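PDB 3OM4: levansucrase from Bacillus megaterium, which belongs to the levansucrase/invertase family, whose members fold as a five-bladed beta-propeller. Local coordinates for residues A[372-377]-A[435-440]; A[329-334]-A[402-407]; A[18-23]-A[263-268]; A[36-41]-A[427-432]. The protein carries 1 engineered substitution. One frame throughout, in Å; residues are numbered along the deposited sequence.

Contact 1 (A[372-377]-A[435-440]); sequences PLNDTG and GSKTSV
Leu373 and Asn374 run beside Ser436 and Lys437, the CA atoms of Leu373 and Ser436 lying 4.9 Å apart, and one backbone bond joins them: Asn374 N donates to Ser436 O at 2.8 Å, nearly straight at 168°. The same oxygen receives a CA-H contact from Leu373. The side-chain amide of Asn374 continues the pairing with Thr438. Its OD1 accepts from Thr438 N at 2.9 Å, and its ND2 donates to Thr438 OG1 at 2.9 Å, with the hydroxyl lying almost in the amide plane. Together with a second ND2 bond, to Leu378 O, these hold the amide's rotation. These residues join two neighbouring propeller blades: strand 371-382, interrupted here by a tight turn in which Gly377 N returns to Leu373 O, and strand 437-448, each outermost in its four-stranded antiparallel sheet. Leu373 holds CG beside its own backbone N (chi1 -62°), which turns the branch toward Thr438, CD1 lying 3.8 Å from Thr438 CG2; CD2 lies against Ser436. Water 1 accepts from Asp375 N and lies within bonding distance of Pro372 O and, more weakly, Ser436 O, which may compete for its protons. Toward solvent, Asp375 OD2 and Lys437 NZ stand 4.2 Å apart, too far for a salt bridge.

Contact 2 (A[329-334]-A[402-407]); sequences FKKDGK and KGDNVV
Lys331, Asp332 and Asp404 form a salt-bridge network between the tip of one beta hairpin and the start of a strand in another sheet. The ammonium group of Lys331 is its centre: NZ donates to Asp332 OD2 at 2.9 Å and to Asp404 OD1 at 3.2 Å, and Ile433 O accepts a third bond. Neither carboxylate is met in its plane. Asp332 OD2 is approached from above, and Asp404 OD1 on its anti side, 35° out of plane. With their planes 76° apart, the two acids bring Asp332 OD2 and Asp404 OD1 to 4.1 Å, a like-charge pair that the lysine between them probably offsets. The Lys331 chain is extended as far as CE and bends only at the last torsion (chi4 -71°), which swings NZ to the acids while CE rests 3.4 Å from Asp404 O. The hairpin links strands 326-331 and 334-342 through a type I' turn, closed by Lys331 N to Lys334 O and Lys334 N to Lys331 O, both 2.8 Å. Its sheet and the one holding strand 405-412 are successive blades of the propeller, so the network bridges two blades near their surface. The backbones stay well apart, Lys331 CA and Asp404 CA being 8.5 Å from each other, and the side chains of 329-334 span the gap. Deeper in, Phe329 points toward the other blade and its CZ meets Val406 CG1 at 3.8 Å. Ala397 of strand 392-398 touches both of these apolar side chains.

Contact 3 (A[18-23]-A[263-268]); sequences ITRDNM and AYYGGN
Arg20 and Tyr265 lie side by side and point the same way, the aliphatic part of the arginine set against the ring of the tyrosine. Arg20 CD sits over one face, displaced toward the rim, 4.0 Å from the ring centroid and 22° off the normal, a CH-pi contact. Past CD the chain bends, and the guanidinium plane stands 51° from that of the phenol ring. Its NE forms a salt bridge with Glu275 and NH2 donates to Thr347 O, while the tyrosine OH bonds to Leu259 O, and its ring meets Phe272 edge to face. At the root of the two side chains, two backbone bonds enter the first turn of helix 20-24, which follows the short edge strand 16-17 of a five-stranded propeller sheet. Arg20 N donates to Tyr264 O at 2.9 Å and Asp21 N to Tyr265 O at 2.8 Å, both in the plane of the carbonyl. The carbonyls of the 263-268 loop thus serve N-H groups that no earlier turn of the helix can reach. Thr19 is the N-cap; its OG1 takes a weak bond from Asn22 N at 3.4 Å, and its CA lies 3.3 Å from Tyr264 O. Asp21 has CG swung opposite its own N (chi1 -164°), which brings the carboxylate against Gly267, with OD2 3.6 Å from its CA; the charge is met by Lys25. Beyond the glycines, Asn268 caps helix 269-281 through its bond to Phe271 N.

Contact 4 (A[36-41]-A[427-432]); sequences KVPAFD and PSFLVN
Val37 reaches Phe429 first, its CG1 coming to 4.1 Å from CE2 at about a right angle to that side chain. Pro38 follows and sets its CG-CD edge over one face of the same ring: its CD stands 3.5 Å from the centroid of Phe429, 9° off the normal, a CH-pi contact close to the centre. Phe429 has CG between its backbone N and carbonyl carbon (chi1 62°), which raises the ring from strand 424-434 to meet the proline. The loop carrying Val37 and Pro38 belongs to the N-terminal part of the chain and is laid across a propeller blade, the four-stranded sheet 392-448; Val37 also pairs by its backbone with His381 of the blade before. Past Ala39, Phe40 drops back toward the strand. One face of its ring has Pro38 O 3.3 Å above the centre, from its own segment, and the opposite face is covered by Pro427 CD, 4.0 Å above the plane near the rim. Phe40 CD1 touches Pro427 CG at 3.6 Å, and CE1 lies 3.5 Å from Pro427 O. At the edge of the Phe40 ring, its CZ meets Phe429 CD2 at 4.0 Å, the two aromatic side chains crossing at about a right angle.

How the contacts relate
Contacts 1 and 2 both join the four-stranded blades 326-382 and 392-448, their centres about 14 Å apart, so this blade interface is pinned at two places. Contact 4 adds a loop from the N-terminal region on the second of these blades, where Asn432 N of contact 4 probably bonds to Ser439 O of contact 1 and Val406 N of contact 2 to Val431 O. Contact 3 lies far from contacts 2 and 4 (about 27 and 29 Å between centres) but only about 16 Å from contact 1, on which Asn22 and Met23 pack. Along the chain, contact 3 closes before contacts 1 and 2 open, and contact 2 is nested within contact 4, which ties residues 36-41 to the final blade.

Contact 1 (A[372-377]-A[435-440])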
loop_
_atom_site.group_PDB
_atom_site.type_symbol
_atom_site.label_atom_id
_atom_site.label_comp_id
_atom_site.label_asym_id
_atom_site.label_seq_id
_atom_site.Cartn_x
_atom_site.Cartn_y
_atom_site.Cartn_z
ATOM N N PRO A 372 -12.920 -0.774 13.497
ATOM C CA PRO A 372 -12.755 0.432 12.676
ATOM C C PRO A 372 -12.452 1.705 13.470
ATOM O O PRO A 372 -13.109 1.988 14.479
ATOM C CB PRO A 372 -14.102 0.558 11.954
ATOM C CG PRO A 372 -15.071 -0.211 12.791
ATOM C CD PRO A 372 -14.290 -1.318 13.420
ATOM N N LEU A 373 -11.459 2.460 13.007
ATOM C CA LEU A 373 -11.165 3.775 13.573
ATOM C C LEU A 373 -12.270 4.760 13.198
ATOM O O LEU A 373 -12.814 4.699 12.092
ATOM C CB LEU A 373 -9.807 4.289 13.091
ATOM C CG LEU A 373 -8.554 3.477 13.455
ATOM C CD1 LEU A 373 -7.345 4.001 12.704
ATOM C CD2 LEU A 373 -8.282 3.475 14.953
ATOM N N ASN A 374 -12.610 5.648 14.130
ATOM C CA ASN A 374 -13.665 6.645 13.914
ATOM C C ASN A 374 -14.995 5.998 13.517
ATOM O O ASN A 374 -15.729 6.513 12.668
ATOM C CB ASN A 374 -13.211 7.686 12.881
ATOM C CG ASN A 374 -11.841 8.253 13.198
ATOM O OD1 ASN A 374 -11.641 8.862 14.249
ATOM N ND2 ASN A 374 -10.883 8.046 12.295
ATOM N N ASP A 375 -15.268 4.849 14.134
ATOM C CA ASP A 375 -16.516 4.097 13.982
ATOM C C ASP A 375 -16.670 3.389 12.638
ATOM O O ASP A 375 -17.210 2.288 12.580
ATOM C CB ASP A 375 -17.741 4.975 14.276
ATOM C CG ASP A 375 -17.713 5.570 15.674
ATOM O OD1 ASP A 375 -18.021 6.770 15.810
ATOM O OD2 ASP A 375 -17.379 4.844 16.636
ATOM N N THR A 376 -16.197 4.021 11.567
ATOM C CA THR A 376 -16.468 3.550 10.208
ATOM C C THR A 376 -15.240 2.979 9.513
ATOM O O THR A 376 -15.369 2.253 8.526
ATOM C CB THR A 376 -16.988 4.692 9.324
ATOM O OG1 THR A 376 -15.940 5.653 9.138
ATOM C CG2 THR A 376 -18.213 5.363 9.953
ATOM N N GLY A 377 -14.057 3.330 10.009
ATOM C CA GLY A 377 -12.813 2.976 9.337
ATOM C C GLY A 377 -12.203 4.126 8.557
ATOM O O GLY A 377 -11.053 4.045 8.136
ATOM N N GLY A 435 -6.384 6.469 20.729
ATOM C CA GLY A 435 -7.250 5.310 20.921
ATOM C C GLY A 435 -7.774 4.819 19.586
ATOM O O GLY A 435 -6.994 4.455 18.711
ATOM N N SER A 436 -9.097 4.825 19.428
ATOM C CA SER A 436 -9.733 4.444 18.167
ATOM C C SER A 436 -10.169 5.659 17.340
ATOM O O SER A 436 -10.959 5.533 16.402
ATOM C CB SER A 436 -10.923 3.510 18.419
ATOM O OG SER A 436 -11.898 4.135 19.233
ATOM N N LYS A 437 -9.641 6.829 17.694
ATOM C CA LYS A 437 -9.981 8.080 17.020
ATOM C C LYS A 437 -8.750 8.665 16.341
ATOM O O LYS A 437 -7.646 8.603 16.884
ATOM C CB LYS A 437 -10.556 9.098 18.016
ATOM C CG LYS A 437 -11.703 8.571 18.888
ATOM C CD LYS A 437 -13.059 8.747 18.223
ATOM C CE LYS A 437 -14.115 7.848 18.854
ATOM N NZ LYS A 437 -13.972 6.424 18.433
ATOM N N THR A 438 -8.937 9.214 15.147
ATOM C CA THR A 438 -7.861 9.912 14.444
ATOM C C THR A 438 -8.344 11.275 13.965
ATOM O O THR A 438 -9.548 11.498 13.832
ATOM C CB THR A 438 -7.320 9.108 13.225
ATOM O OG1 THR A 438 -8.251 9.182 12.140
ATOM C CG2 THR A 438 -7.072 7.645 13.584
ATOM N N SER A 439 -7.405 12.182 13.708
ATOM C CA SER A 439 -7.733 13.475 13.118
ATOM C C SER A 439 -6.548 14.084 12.390
ATOM O O SER A 439 -5.414 14.007 12.861
ATOM C CB SER A 439 -8.229 14.464 14.175
ATOM O OG SER A 439 -8.470 15.734 13.586
ATOM N N VAL A 440 -6.833 14.699 11.245
ATOM C CA VAL A 440 -5.839 15.478 10.514
ATOM C C VAL A 440 -5.444 16.666 11.383
ATOM O O VAL A 440 -6.308 17.383 11.901
ATOM C CB VAL A 440 -6.381 15.958 9.147
ATOM C CG1 VAL A 440 -5.403 16.920 8.478
ATOM C CG2 VAL A 440 -6.657 14.771 8.233
HETATM O O HOH W 1 -14.037 3.990 16.541
#

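Contact 2 (A[329-334]-A[402-407])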
loop_
_atom_site.group_PDB
_atom_site.type_symbol
_atom_site.label_atom_id
_atom_site.label_comp_id
_atom_site.label_asym_id
_atom_site.label_seq_id
_atom_site.Cartn_x
_atom_site.Cartn_y
_atom_site.Cartn_z
ATOM N N PHE A 329 1.552 -0.902 12.399
ATOM C CA PHE A 329 2.521 -0.597 13.449
ATOM C C PHE A 329 1.853 -0.553 14.819
ATOM O O PHE A 329 0.628 -0.442 14.930
ATOM C CB PHE A 329 3.274 0.714 13.170
ATOM C CG PHE A 329 2.380 1.911 12.975
ATOM C CD1 PHE A 329 1.883 2.616 14.068
ATOM C CD2 PHE A 329 2.048 2.343 11.693
ATOM C CE1 PHE A 329 1.059 3.724 13.889
ATOM C CE2 PHE A 329 1.226 3.452 11.501
ATOM C CZ PHE A 329 0.730 4.142 12.603
ATOM N N LYS A 330 2.680 -0.637 15.856
ATOM C CA LYS A 330 2.217 -0.640 17.231
ATOM C C LYS A 330 2.364 0.749 17.838
ATOM O O LYS A 330 3.423 1.369 17.732
ATOM C CB LYS A 330 3.017 -1.659 18.048
ATOM C CG LYS A 330 2.476 -1.928 19.443
ATOM C CD LYS A 330 3.352 -2.932 20.166
ATOM C CE LYS A 330 2.647 -3.524 21.373
ATOM N NZ LYS A 330 3.486 -4.584 22.002
ATOM N N LYS A 331 1.292 1.222 18.468
ATOM C CA LYS A 331 1.275 2.517 19.138
ATOM C C LYS A 331 0.450 2.405 20.417
ATOM O O LYS A 331 -0.640 1.828 20.409
ATOM C CB LYS A 331 0.702 3.591 18.208
ATOM C CG LYS A 331 0.846 5.016 18.722
ATOM C CD LYS A 331 0.143 6.003 17.805
ATOM C CE LYS A 331 0.250 7.426 18.331
ATOM N NZ LYS A 331 -0.582 7.648 19.549
ATOM N N ASP A 332 0.984 2.948 21.512
ATOM C CA ASP A 332 0.321 2.906 22.826
ATOM C C ASP A 332 -0.190 1.510 23.196
ATOM O O ASP A 332 -1.274 1.371 23.764
ATOM C CB ASP A 332 -0.836 3.918 22.895
ATOM C CG ASP A 332 -0.406 5.335 22.568
ATOM O OD1 ASP A 332 0.683 5.759 23.012
ATOM O OD2 ASP A 332 -1.173 6.030 21.869
ATOM N N GLY A 333 0.588 0.482 22.860
ATOM C CA GLY A 333 0.236 -0.904 23.170
ATOM C C GLY A 333 -0.799 -1.540 22.255
ATOM O O GLY A 333 -1.171 -2.700 22.448
ATOM N N LYS A 334 -1.267 -0.787 21.260
ATOM C CA LYS A 334 -2.278 -1.279 20.325
ATOM C C LYS A 334 -1.719 -1.376 18.912
ATOM O O LYS A 334 -0.757 -0.690 18.564
ATOM C CB LYS A 334 -3.511 -0.368 20.332
ATOM C CG LYS A 334 -3.898 0.153 21.706
ATOM C CD LYS A 334 -4.895 -0.742 22.409
ATOM C CE LYS A 334 -6.310 -0.227 22.207
ATOM N NZ LYS A 334 -7.223 -0.707 23.279
ATOM N N LYS A 402 8.454 9.848 18.999
ATOM C CA LYS A 402 7.680 10.359 20.127
ATOM C C LYS A 402 6.441 11.102 19.633
ATOM O O LYS A 402 6.365 11.492 18.464
ATOM C CB LYS A 402 8.544 11.268 21.011
ATOM C CG LYS A 402 8.995 12.567 20.347
ATOM C CD LYS A 402 10.254 13.142 20.996
ATOM C CE LYS A 402 9.948 13.906 22.279
ATOM N NZ LYS A 402 11.191 14.491 22.862
ATOM N N GLY A 403 5.477 11.291 20.528
ATOM C CA GLY A 403 4.255 12.018 20.203
ATOM C C GLY A 403 3.146 11.124 19.688
ATOM O O GLY A 403 3.358 9.935 19.423
ATOM N N ASP A 404 1.959 11.708 19.545
ATOM C CA ASP A 404 0.772 10.971 19.120
ATOM C C ASP A 404 0.474 11.142 17.633
ATOM O O ASP A 404 -0.453 10.522 17.098
ATOM C CB ASP A 404 -0.438 11.380 19.967
ATOM C CG ASP A 404 -0.284 10.991 21.429
ATOM O OD1 ASP A 404 0.257 9.897 21.710
ATOM O OD2 ASP A 404 -0.714 11.776 22.297
ATOM N N ASN A 405 1.270 11.974 16.969
ATOM C CA ASN A 405 1.108 12.215 15.543
ATOM C C ASN A 405 1.899 11.228 14.703
ATOM O O ASN A 405 2.975 10.784 15.099
ATOM C CB ASN A 405 1.521 13.645 15.183
ATOM C CG ASN A 405 0.647 14.692 15.845
ATOM O OD1 ASN A 405 -0.556 14.493 16.026
ATOM N ND2 ASN A 405 1.248 15.822 16.201
ATOM N N VAL A 406 1.337 10.877 13.552
ATOM C CA VAL A 406 2.063 10.146 12.521
ATOM C C VAL A 406 2.182 11.058 11.306
ATOM O O VAL A 406 1.349 11.949 11.111
ATOM C CB VAL A 406 1.373 8.803 12.142
ATOM C CG1 VAL A 406 1.343 7.861 13.339
ATOM C CG2 VAL A 406 -0.044 9.031 11.587
ATOM N N VAL A 407 3.222 10.849 10.507
ATOM C CA VAL A 407 3.429 11.619 9.287
ATOM C C VAL A 407 2.784 10.886 8.118
ATOM O O VAL A 407 3.057 9.707 7.900
ATOM C CB VAL A 407 4.936 11.843 9.000
ATOM C CG1 VAL A 407 5.154 12.388 7.588
ATOM C CG2 VAL A 407 5.540 12.783 10.027
#

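Contact 3 (A[18-23]-A[263-268])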
loop_
_atom_site.group_PDB
_atom_site.type_symbol
_atom_site.label_atom_id
_atom_site.label_comp_id
_atom_site.label_asym_id
_atom_site.label_seq_id
_atom_site.Cartn_x
_atom_site.Cartn_y
_atom_site.Cartn_z
ATOM N N ILE A 18 -14.139 -5.407 6.703
ATOM C CA ILE A 18 -14.569 -4.064 6.369
ATOM C C ILE A 18 -15.999 -4.211 5.862
ATOM O O ILE A 18 -16.231 -4.745 4.775
ATOM C CB ILE A 18 -13.639 -3.433 5.309
ATOM C CG1 ILE A 18 -12.212 -3.356 5.866
ATOM C CG2 ILE A 18 -14.153 -2.055 4.883
ATOM C CD1 ILE A 18 -11.136 -3.000 4.852
ATOM N N THR A 19 -16.957 -3.776 6.676
ATOM C CA THR A 19 -18.362 -4.093 6.427
ATOM C C THR A 19 -19.089 -3.048 5.594
ATOM O O THR A 19 -18.740 -1.863 5.607
ATOM C CB THR A 19 -19.147 -4.334 7.745
ATOM O OG1 THR A 19 -19.196 -3.123 8.511
ATOM C CG2 THR A 19 -18.493 -5.433 8.572
ATOM N N ARG A 20 -20.111 -3.505 4.874
ATOM C CA ARG A 20 -20.949 -2.622 4.074
ATOM C C ARG A 20 -21.613 -1.546 4.935
ATOM O O ARG A 20 -21.729 -0.400 4.510
ATOM C CB ARG A 20 -21.994 -3.424 3.300
ATOM C CG ARG A 20 -21.386 -4.426 2.323
ATOM C CD ARG A 20 -22.400 -4.913 1.305
ATOM N NE ARG A 20 -22.839 -3.840 0.414
ATOM C CZ ARG A 20 -22.226 -3.488 -0.713
ATOM N NH1 ARG A 20 -21.129 -4.119 -1.110
ATOM N NH2 ARG A 20 -22.715 -2.497 -1.446
ATOM N N ASP A 21 -22.014 -1.914 6.150
ATOM C CA ASP A 21 -22.653 -0.975 7.072
ATOM C C ASP A 21 -21.732 0.179 7.455
ATOM O O ASP A 21 -22.166 1.329 7.516
ATOM C CB ASP A 21 -23.152 -1.692 8.327
ATOM C CG ASP A 21 -24.142 -0.859 9.116
ATOM O OD1 ASP A 21 -25.098 -0.325 8.509
ATOM O OD2 ASP A 21 -23.963 -0.739 10.345
ATOM N N ASN A 22 -20.463 -0.126 7.704
ATOM C CA ASN A 22 -19.495 0.919 8.016
ATOM C C ASN A 22 -19.170 1.801 6.817
ATOM O O ASN A 22 -19.048 3.018 6.954
ATOM C CB ASN A 22 -18.233 0.324 8.638
ATOM C CG ASN A 22 -18.435 -0.061 10.096
ATOM O OD1 ASN A 22 -19.197 0.586 10.818
ATOM N ND2 ASN A 22 -17.753 -1.106 10.534
ATOM N N MET A 23 -19.068 1.187 5.641
ATOM C CA MET A 23 -18.776 1.916 4.407
ATOM C C MET A 23 -19.893 2.876 3.981
ATOM O O MET A 23 -19.606 3.996 3.543
ATOM C CB MET A 23 -18.441 0.942 3.276
ATOM C CG MET A 23 -17.156 0.142 3.486
ATOM S SD MET A 23 -15.681 1.171 3.605
ATOM C CE MET A 23 -15.447 1.278 5.370
ATOM N N ALA A 263 -21.736 -11.528 7.548
ATOM C CA ALA A 263 -20.461 -11.043 8.097
ATOM C C ALA A 263 -19.895 -9.837 7.343
ATOM O O ALA A 263 -19.214 -8.991 7.931
ATOM C CB ALA A 263 -19.432 -12.163 8.130
ATOM N N TYR A 264 -20.175 -9.772 6.044
ATOM C CA TYR A 264 -19.675 -8.693 5.193
ATOM C C TYR A 264 -20.545 -7.445 5.232
ATOM O O TYR A 264 -20.113 -6.368 4.823
ATOM C CB TYR A 264 -19.531 -9.170 3.750
ATOM C CG TYR A 264 -18.719 -10.430 3.611
ATOM C CD1 TYR A 264 -17.550 -10.617 4.356
ATOM C CD2 TYR A 264 -19.117 -11.440 2.739
ATOM C CE1 TYR A 264 -16.797 -11.777 4.229
ATOM C CE2 TYR A 264 -18.365 -12.608 2.600
ATOM C CZ TYR A 264 -17.215 -12.768 3.352
ATOM O OH TYR A 264 -16.474 -13.915 3.215
ATOM N N TYR A 265 -21.771 -7.603 5.718
ATOM C CA TYR A 265 -22.724 -6.508 5.763
ATOM C C TYR A 265 -22.657 -5.731 7.069
ATOM O O TYR A 265 -22.618 -4.500 7.064
ATOM C CB TYR A 265 -24.141 -7.043 5.533
ATOM C CG TYR A 265 -24.400 -7.455 4.102
ATOM C CD1 TYR A 265 -25.154 -6.648 3.262
ATOM C CD2 TYR A 265 -23.886 -8.647 3.588
ATOM C CE1 TYR A 265 -25.394 -7.008 1.945
ATOM C CE2 TYR A 265 -24.121 -9.018 2.262
ATOM C CZ TYR A 265 -24.878 -8.190 1.452
ATOM O OH TYR A 265 -25.129 -8.532 0.147
ATOM N N GLY A 266 -22.637 -6.452 8.186
ATOM C CA GLY A 266 -22.825 -5.829 9.493
ATOM C C GLY A 266 -24.228 -5.253 9.595
ATOM O O GLY A 266 -25.099 -5.566 8.776
ATOM N N GLY A 267 -24.447 -4.408 10.596
ATOM C CA GLY A 267 -25.753 -3.787 10.811
ATOM C C GLY A 267 -26.836 -4.789 11.169
ATOM O O GLY A 267 -26.541 -5.905 11.607
ATOM N N ASN A 268 -28.090 -4.394 10.973
ATOM C CA ASN A 268 -29.228 -5.255 11.302
ATOM C C ASN A 268 -29.731 -6.075 10.110
ATOM O O ASN A 268 -29.255 -5.902 8.983
ATOM C CB ASN A 268 -30.366 -4.451 11.964
ATOM C CG ASN A 268 -30.750 -3.199 11.181
ATOM O OD1 ASN A 268 -30.902 -3.226 9.958
ATOM N ND2 ASN A 268 -30.926 -2.092 11.898
#

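Contact 4 (A[36-41]-A[427-432])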
loop_
_atom_site.group_PDB
_atom_site.type_symbol
_atom_site.label_atom_id
_atom_site.label_comp_id
_atom_site.label_asym_id
_atom_site.label_seq_id
_atom_site.Cartn_x
_atom_site.Cartn_y
_atom_site.Cartn_z
ATOM N N LYS A 36 -10.408 15.146 5.820
ATOM C CA LYS A 36 -9.984 15.690 4.530
ATOM C C LYS A 36 -8.469 15.840 4.466
ATOM O O LYS A 36 -7.856 16.406 5.371
ATOM C CB LYS A 36 -10.646 17.049 4.282
ATOM C CG LYS A 36 -10.435 17.603 2.875
ATOM C CD LYS A 36 -10.677 19.111 2.812
ATOM C CE LYS A 36 -9.474 19.890 3.341
ATOM N NZ LYS A 36 -9.651 21.364 3.217
ATOM N N VAL A 37 -7.875 15.317 3.396
ATOM C CA VAL A 37 -6.467 15.554 3.102
ATOM C C VAL A 37 -6.289 17.075 2.988
ATOM O O VAL A 37 -7.058 17.725 2.280
ATOM C CB VAL A 37 -6.048 14.853 1.781
ATOM C CG1 VAL A 37 -4.651 15.274 1.344
ATOM C CG2 VAL A 37 -6.121 13.332 1.932
ATOM N N PRO A 38 -5.301 17.649 3.704
ATOM C CA PRO A 38 -5.094 19.099 3.635
ATOM C C PRO A 38 -5.007 19.628 2.205
ATOM O O PRO A 38 -4.462 18.958 1.325
ATOM C CB PRO A 38 -3.746 19.290 4.331
ATOM C CG PRO A 38 -3.670 18.179 5.298
ATOM C CD PRO A 38 -4.382 17.013 4.665
ATOM N N ALA A 39 -5.559 20.820 1.986
ATOM C CA ALA A 39 -5.364 21.535 0.730
ATOM C C ALA A 39 -3.892 21.907 0.620
ATOM O O ALA A 39 -3.290 22.383 1.588
ATOM C CB ALA A 39 -6.233 22.783 0.678
ATOM N N PHE A 40 -3.311 21.673 -0.552
ATOM C CA PHE A 40 -1.897 21.959 -0.763
ATOM C C PHE A 40 -1.681 23.218 -1.598
ATOM O O PHE A 40 -2.482 23.536 -2.476
ATOM C CB PHE A 40 -1.193 20.749 -1.384
ATOM C CG PHE A 40 -1.242 19.514 -0.524
ATOM C CD1 PHE A 40 -0.580 19.477 0.700
ATOM C CD2 PHE A 40 -1.950 18.390 -0.935
ATOM C CE1 PHE A 40 -0.623 18.338 1.504
ATOM C CE2 PHE A 40 -1.995 17.242 -0.142
ATOM C CZ PHE A 40 -1.331 17.215 1.080
ATOM N N ASP A 41 -0.601 23.936 -1.296
ATOM C CA ASP A 41 -0.270 25.184 -1.976
ATOM C C ASP A 41 0.399 24.892 -3.317
ATOM O O ASP A 41 1.559 24.469 -3.366
ATOM C CB ASP A 41 0.630 26.052 -1.083
ATOM C CG ASP A 41 0.760 27.489 -1.578
ATOM O OD1 ASP A 41 0.502 27.759 -2.771
ATOM O OD2 ASP A 41 1.136 28.357 -0.762
ATOM N N PRO A 427 3.563 17.266 -0.347
ATOM C CA PRO A 427 3.845 17.765 0.987
ATOM C C PRO A 427 3.299 16.762 1.995
ATOM O O PRO A 427 2.174 16.275 1.839
ATOM C CB PRO A 427 3.051 19.072 1.050
ATOM C CG PRO A 427 2.905 19.495 -0.347
ATOM C CD PRO A 427 2.783 18.231 -1.141
ATOM N N SER A 428 4.105 16.417 2.988
ATOM C CA SER A 428 3.649 15.516 4.034
ATOM C C SER A 428 2.804 16.294 5.035
ATOM O O SER A 428 2.846 17.523 5.064
ATOM C CB SER A 428 4.836 14.845 4.717
ATOM O OG SER A 428 5.574 14.070 3.784
ATOM N N PHE A 429 2.013 15.579 5.828
ATOM C CA PHE A 429 1.213 16.212 6.878
ATOM C C PHE A 429 1.021 15.276 8.065
ATOM O O PHE A 429 1.480 14.134 8.042
ATOM C CB PHE A 429 -0.127 16.730 6.331
ATOM C CG PHE A 429 -1.026 15.655 5.782
ATOM C CD1 PHE A 429 -2.024 15.096 6.572
ATOM C CD2 PHE A 429 -0.886 15.215 4.468
ATOM C CE1 PHE A 429 -2.864 14.103 6.065
ATOM C CE2 PHE A 429 -1.719 14.225 3.953
ATOM C CZ PHE A 429 -2.712 13.674 4.748
ATOM N N LEU A 430 0.356 15.765 9.105
ATOM C CA LEU A 430 0.231 15.002 10.343
ATOM C C LEU A 430 -1.188 14.531 10.624
ATOM O O LEU A 430 -2.164 15.242 10.359
ATOM C CB LEU A 430 0.752 15.808 11.537
ATOM C CG LEU A 430 2.194 16.327 11.524
ATOM C CD1 LEU A 430 2.407 17.256 12.706
ATOM C CD2 LEU A 430 3.195 15.183 11.556
ATOM N N VAL A 431 -1.277 13.318 11.163
ATOM C CA VAL A 431 -2.523 12.768 11.674
ATOM C C VAL A 431 -2.311 12.342 13.126
ATOM O O VAL A 431 -1.377 11.598 13.439
ATOM C CB VAL A 431 -3.030 11.579 10.810
ATOM C CG1 VAL A 431 -4.092 10.770 11.545
ATOM C CG2 VAL A 431 -3.580 12.088 9.480
ATOM N N ASN A 432 -3.168 12.853 14.006
ATOM C CA ASN A 432 -3.162 12.486 15.413
ATOM C C ASN A 432 -3.876 11.156 15.619
ATOM O O ASN A 432 -4.946 10.933 15.048
ATOM C CB ASN A 432 -3.851 13.580 16.236
ATOM C CG ASN A 432 -3.895 13.261 17.718
ATOM O OD1 ASN A 432 -4.883 12.727 18.220
ATOM N ND2 ASN A 432 -2.819 13.579 18.424
#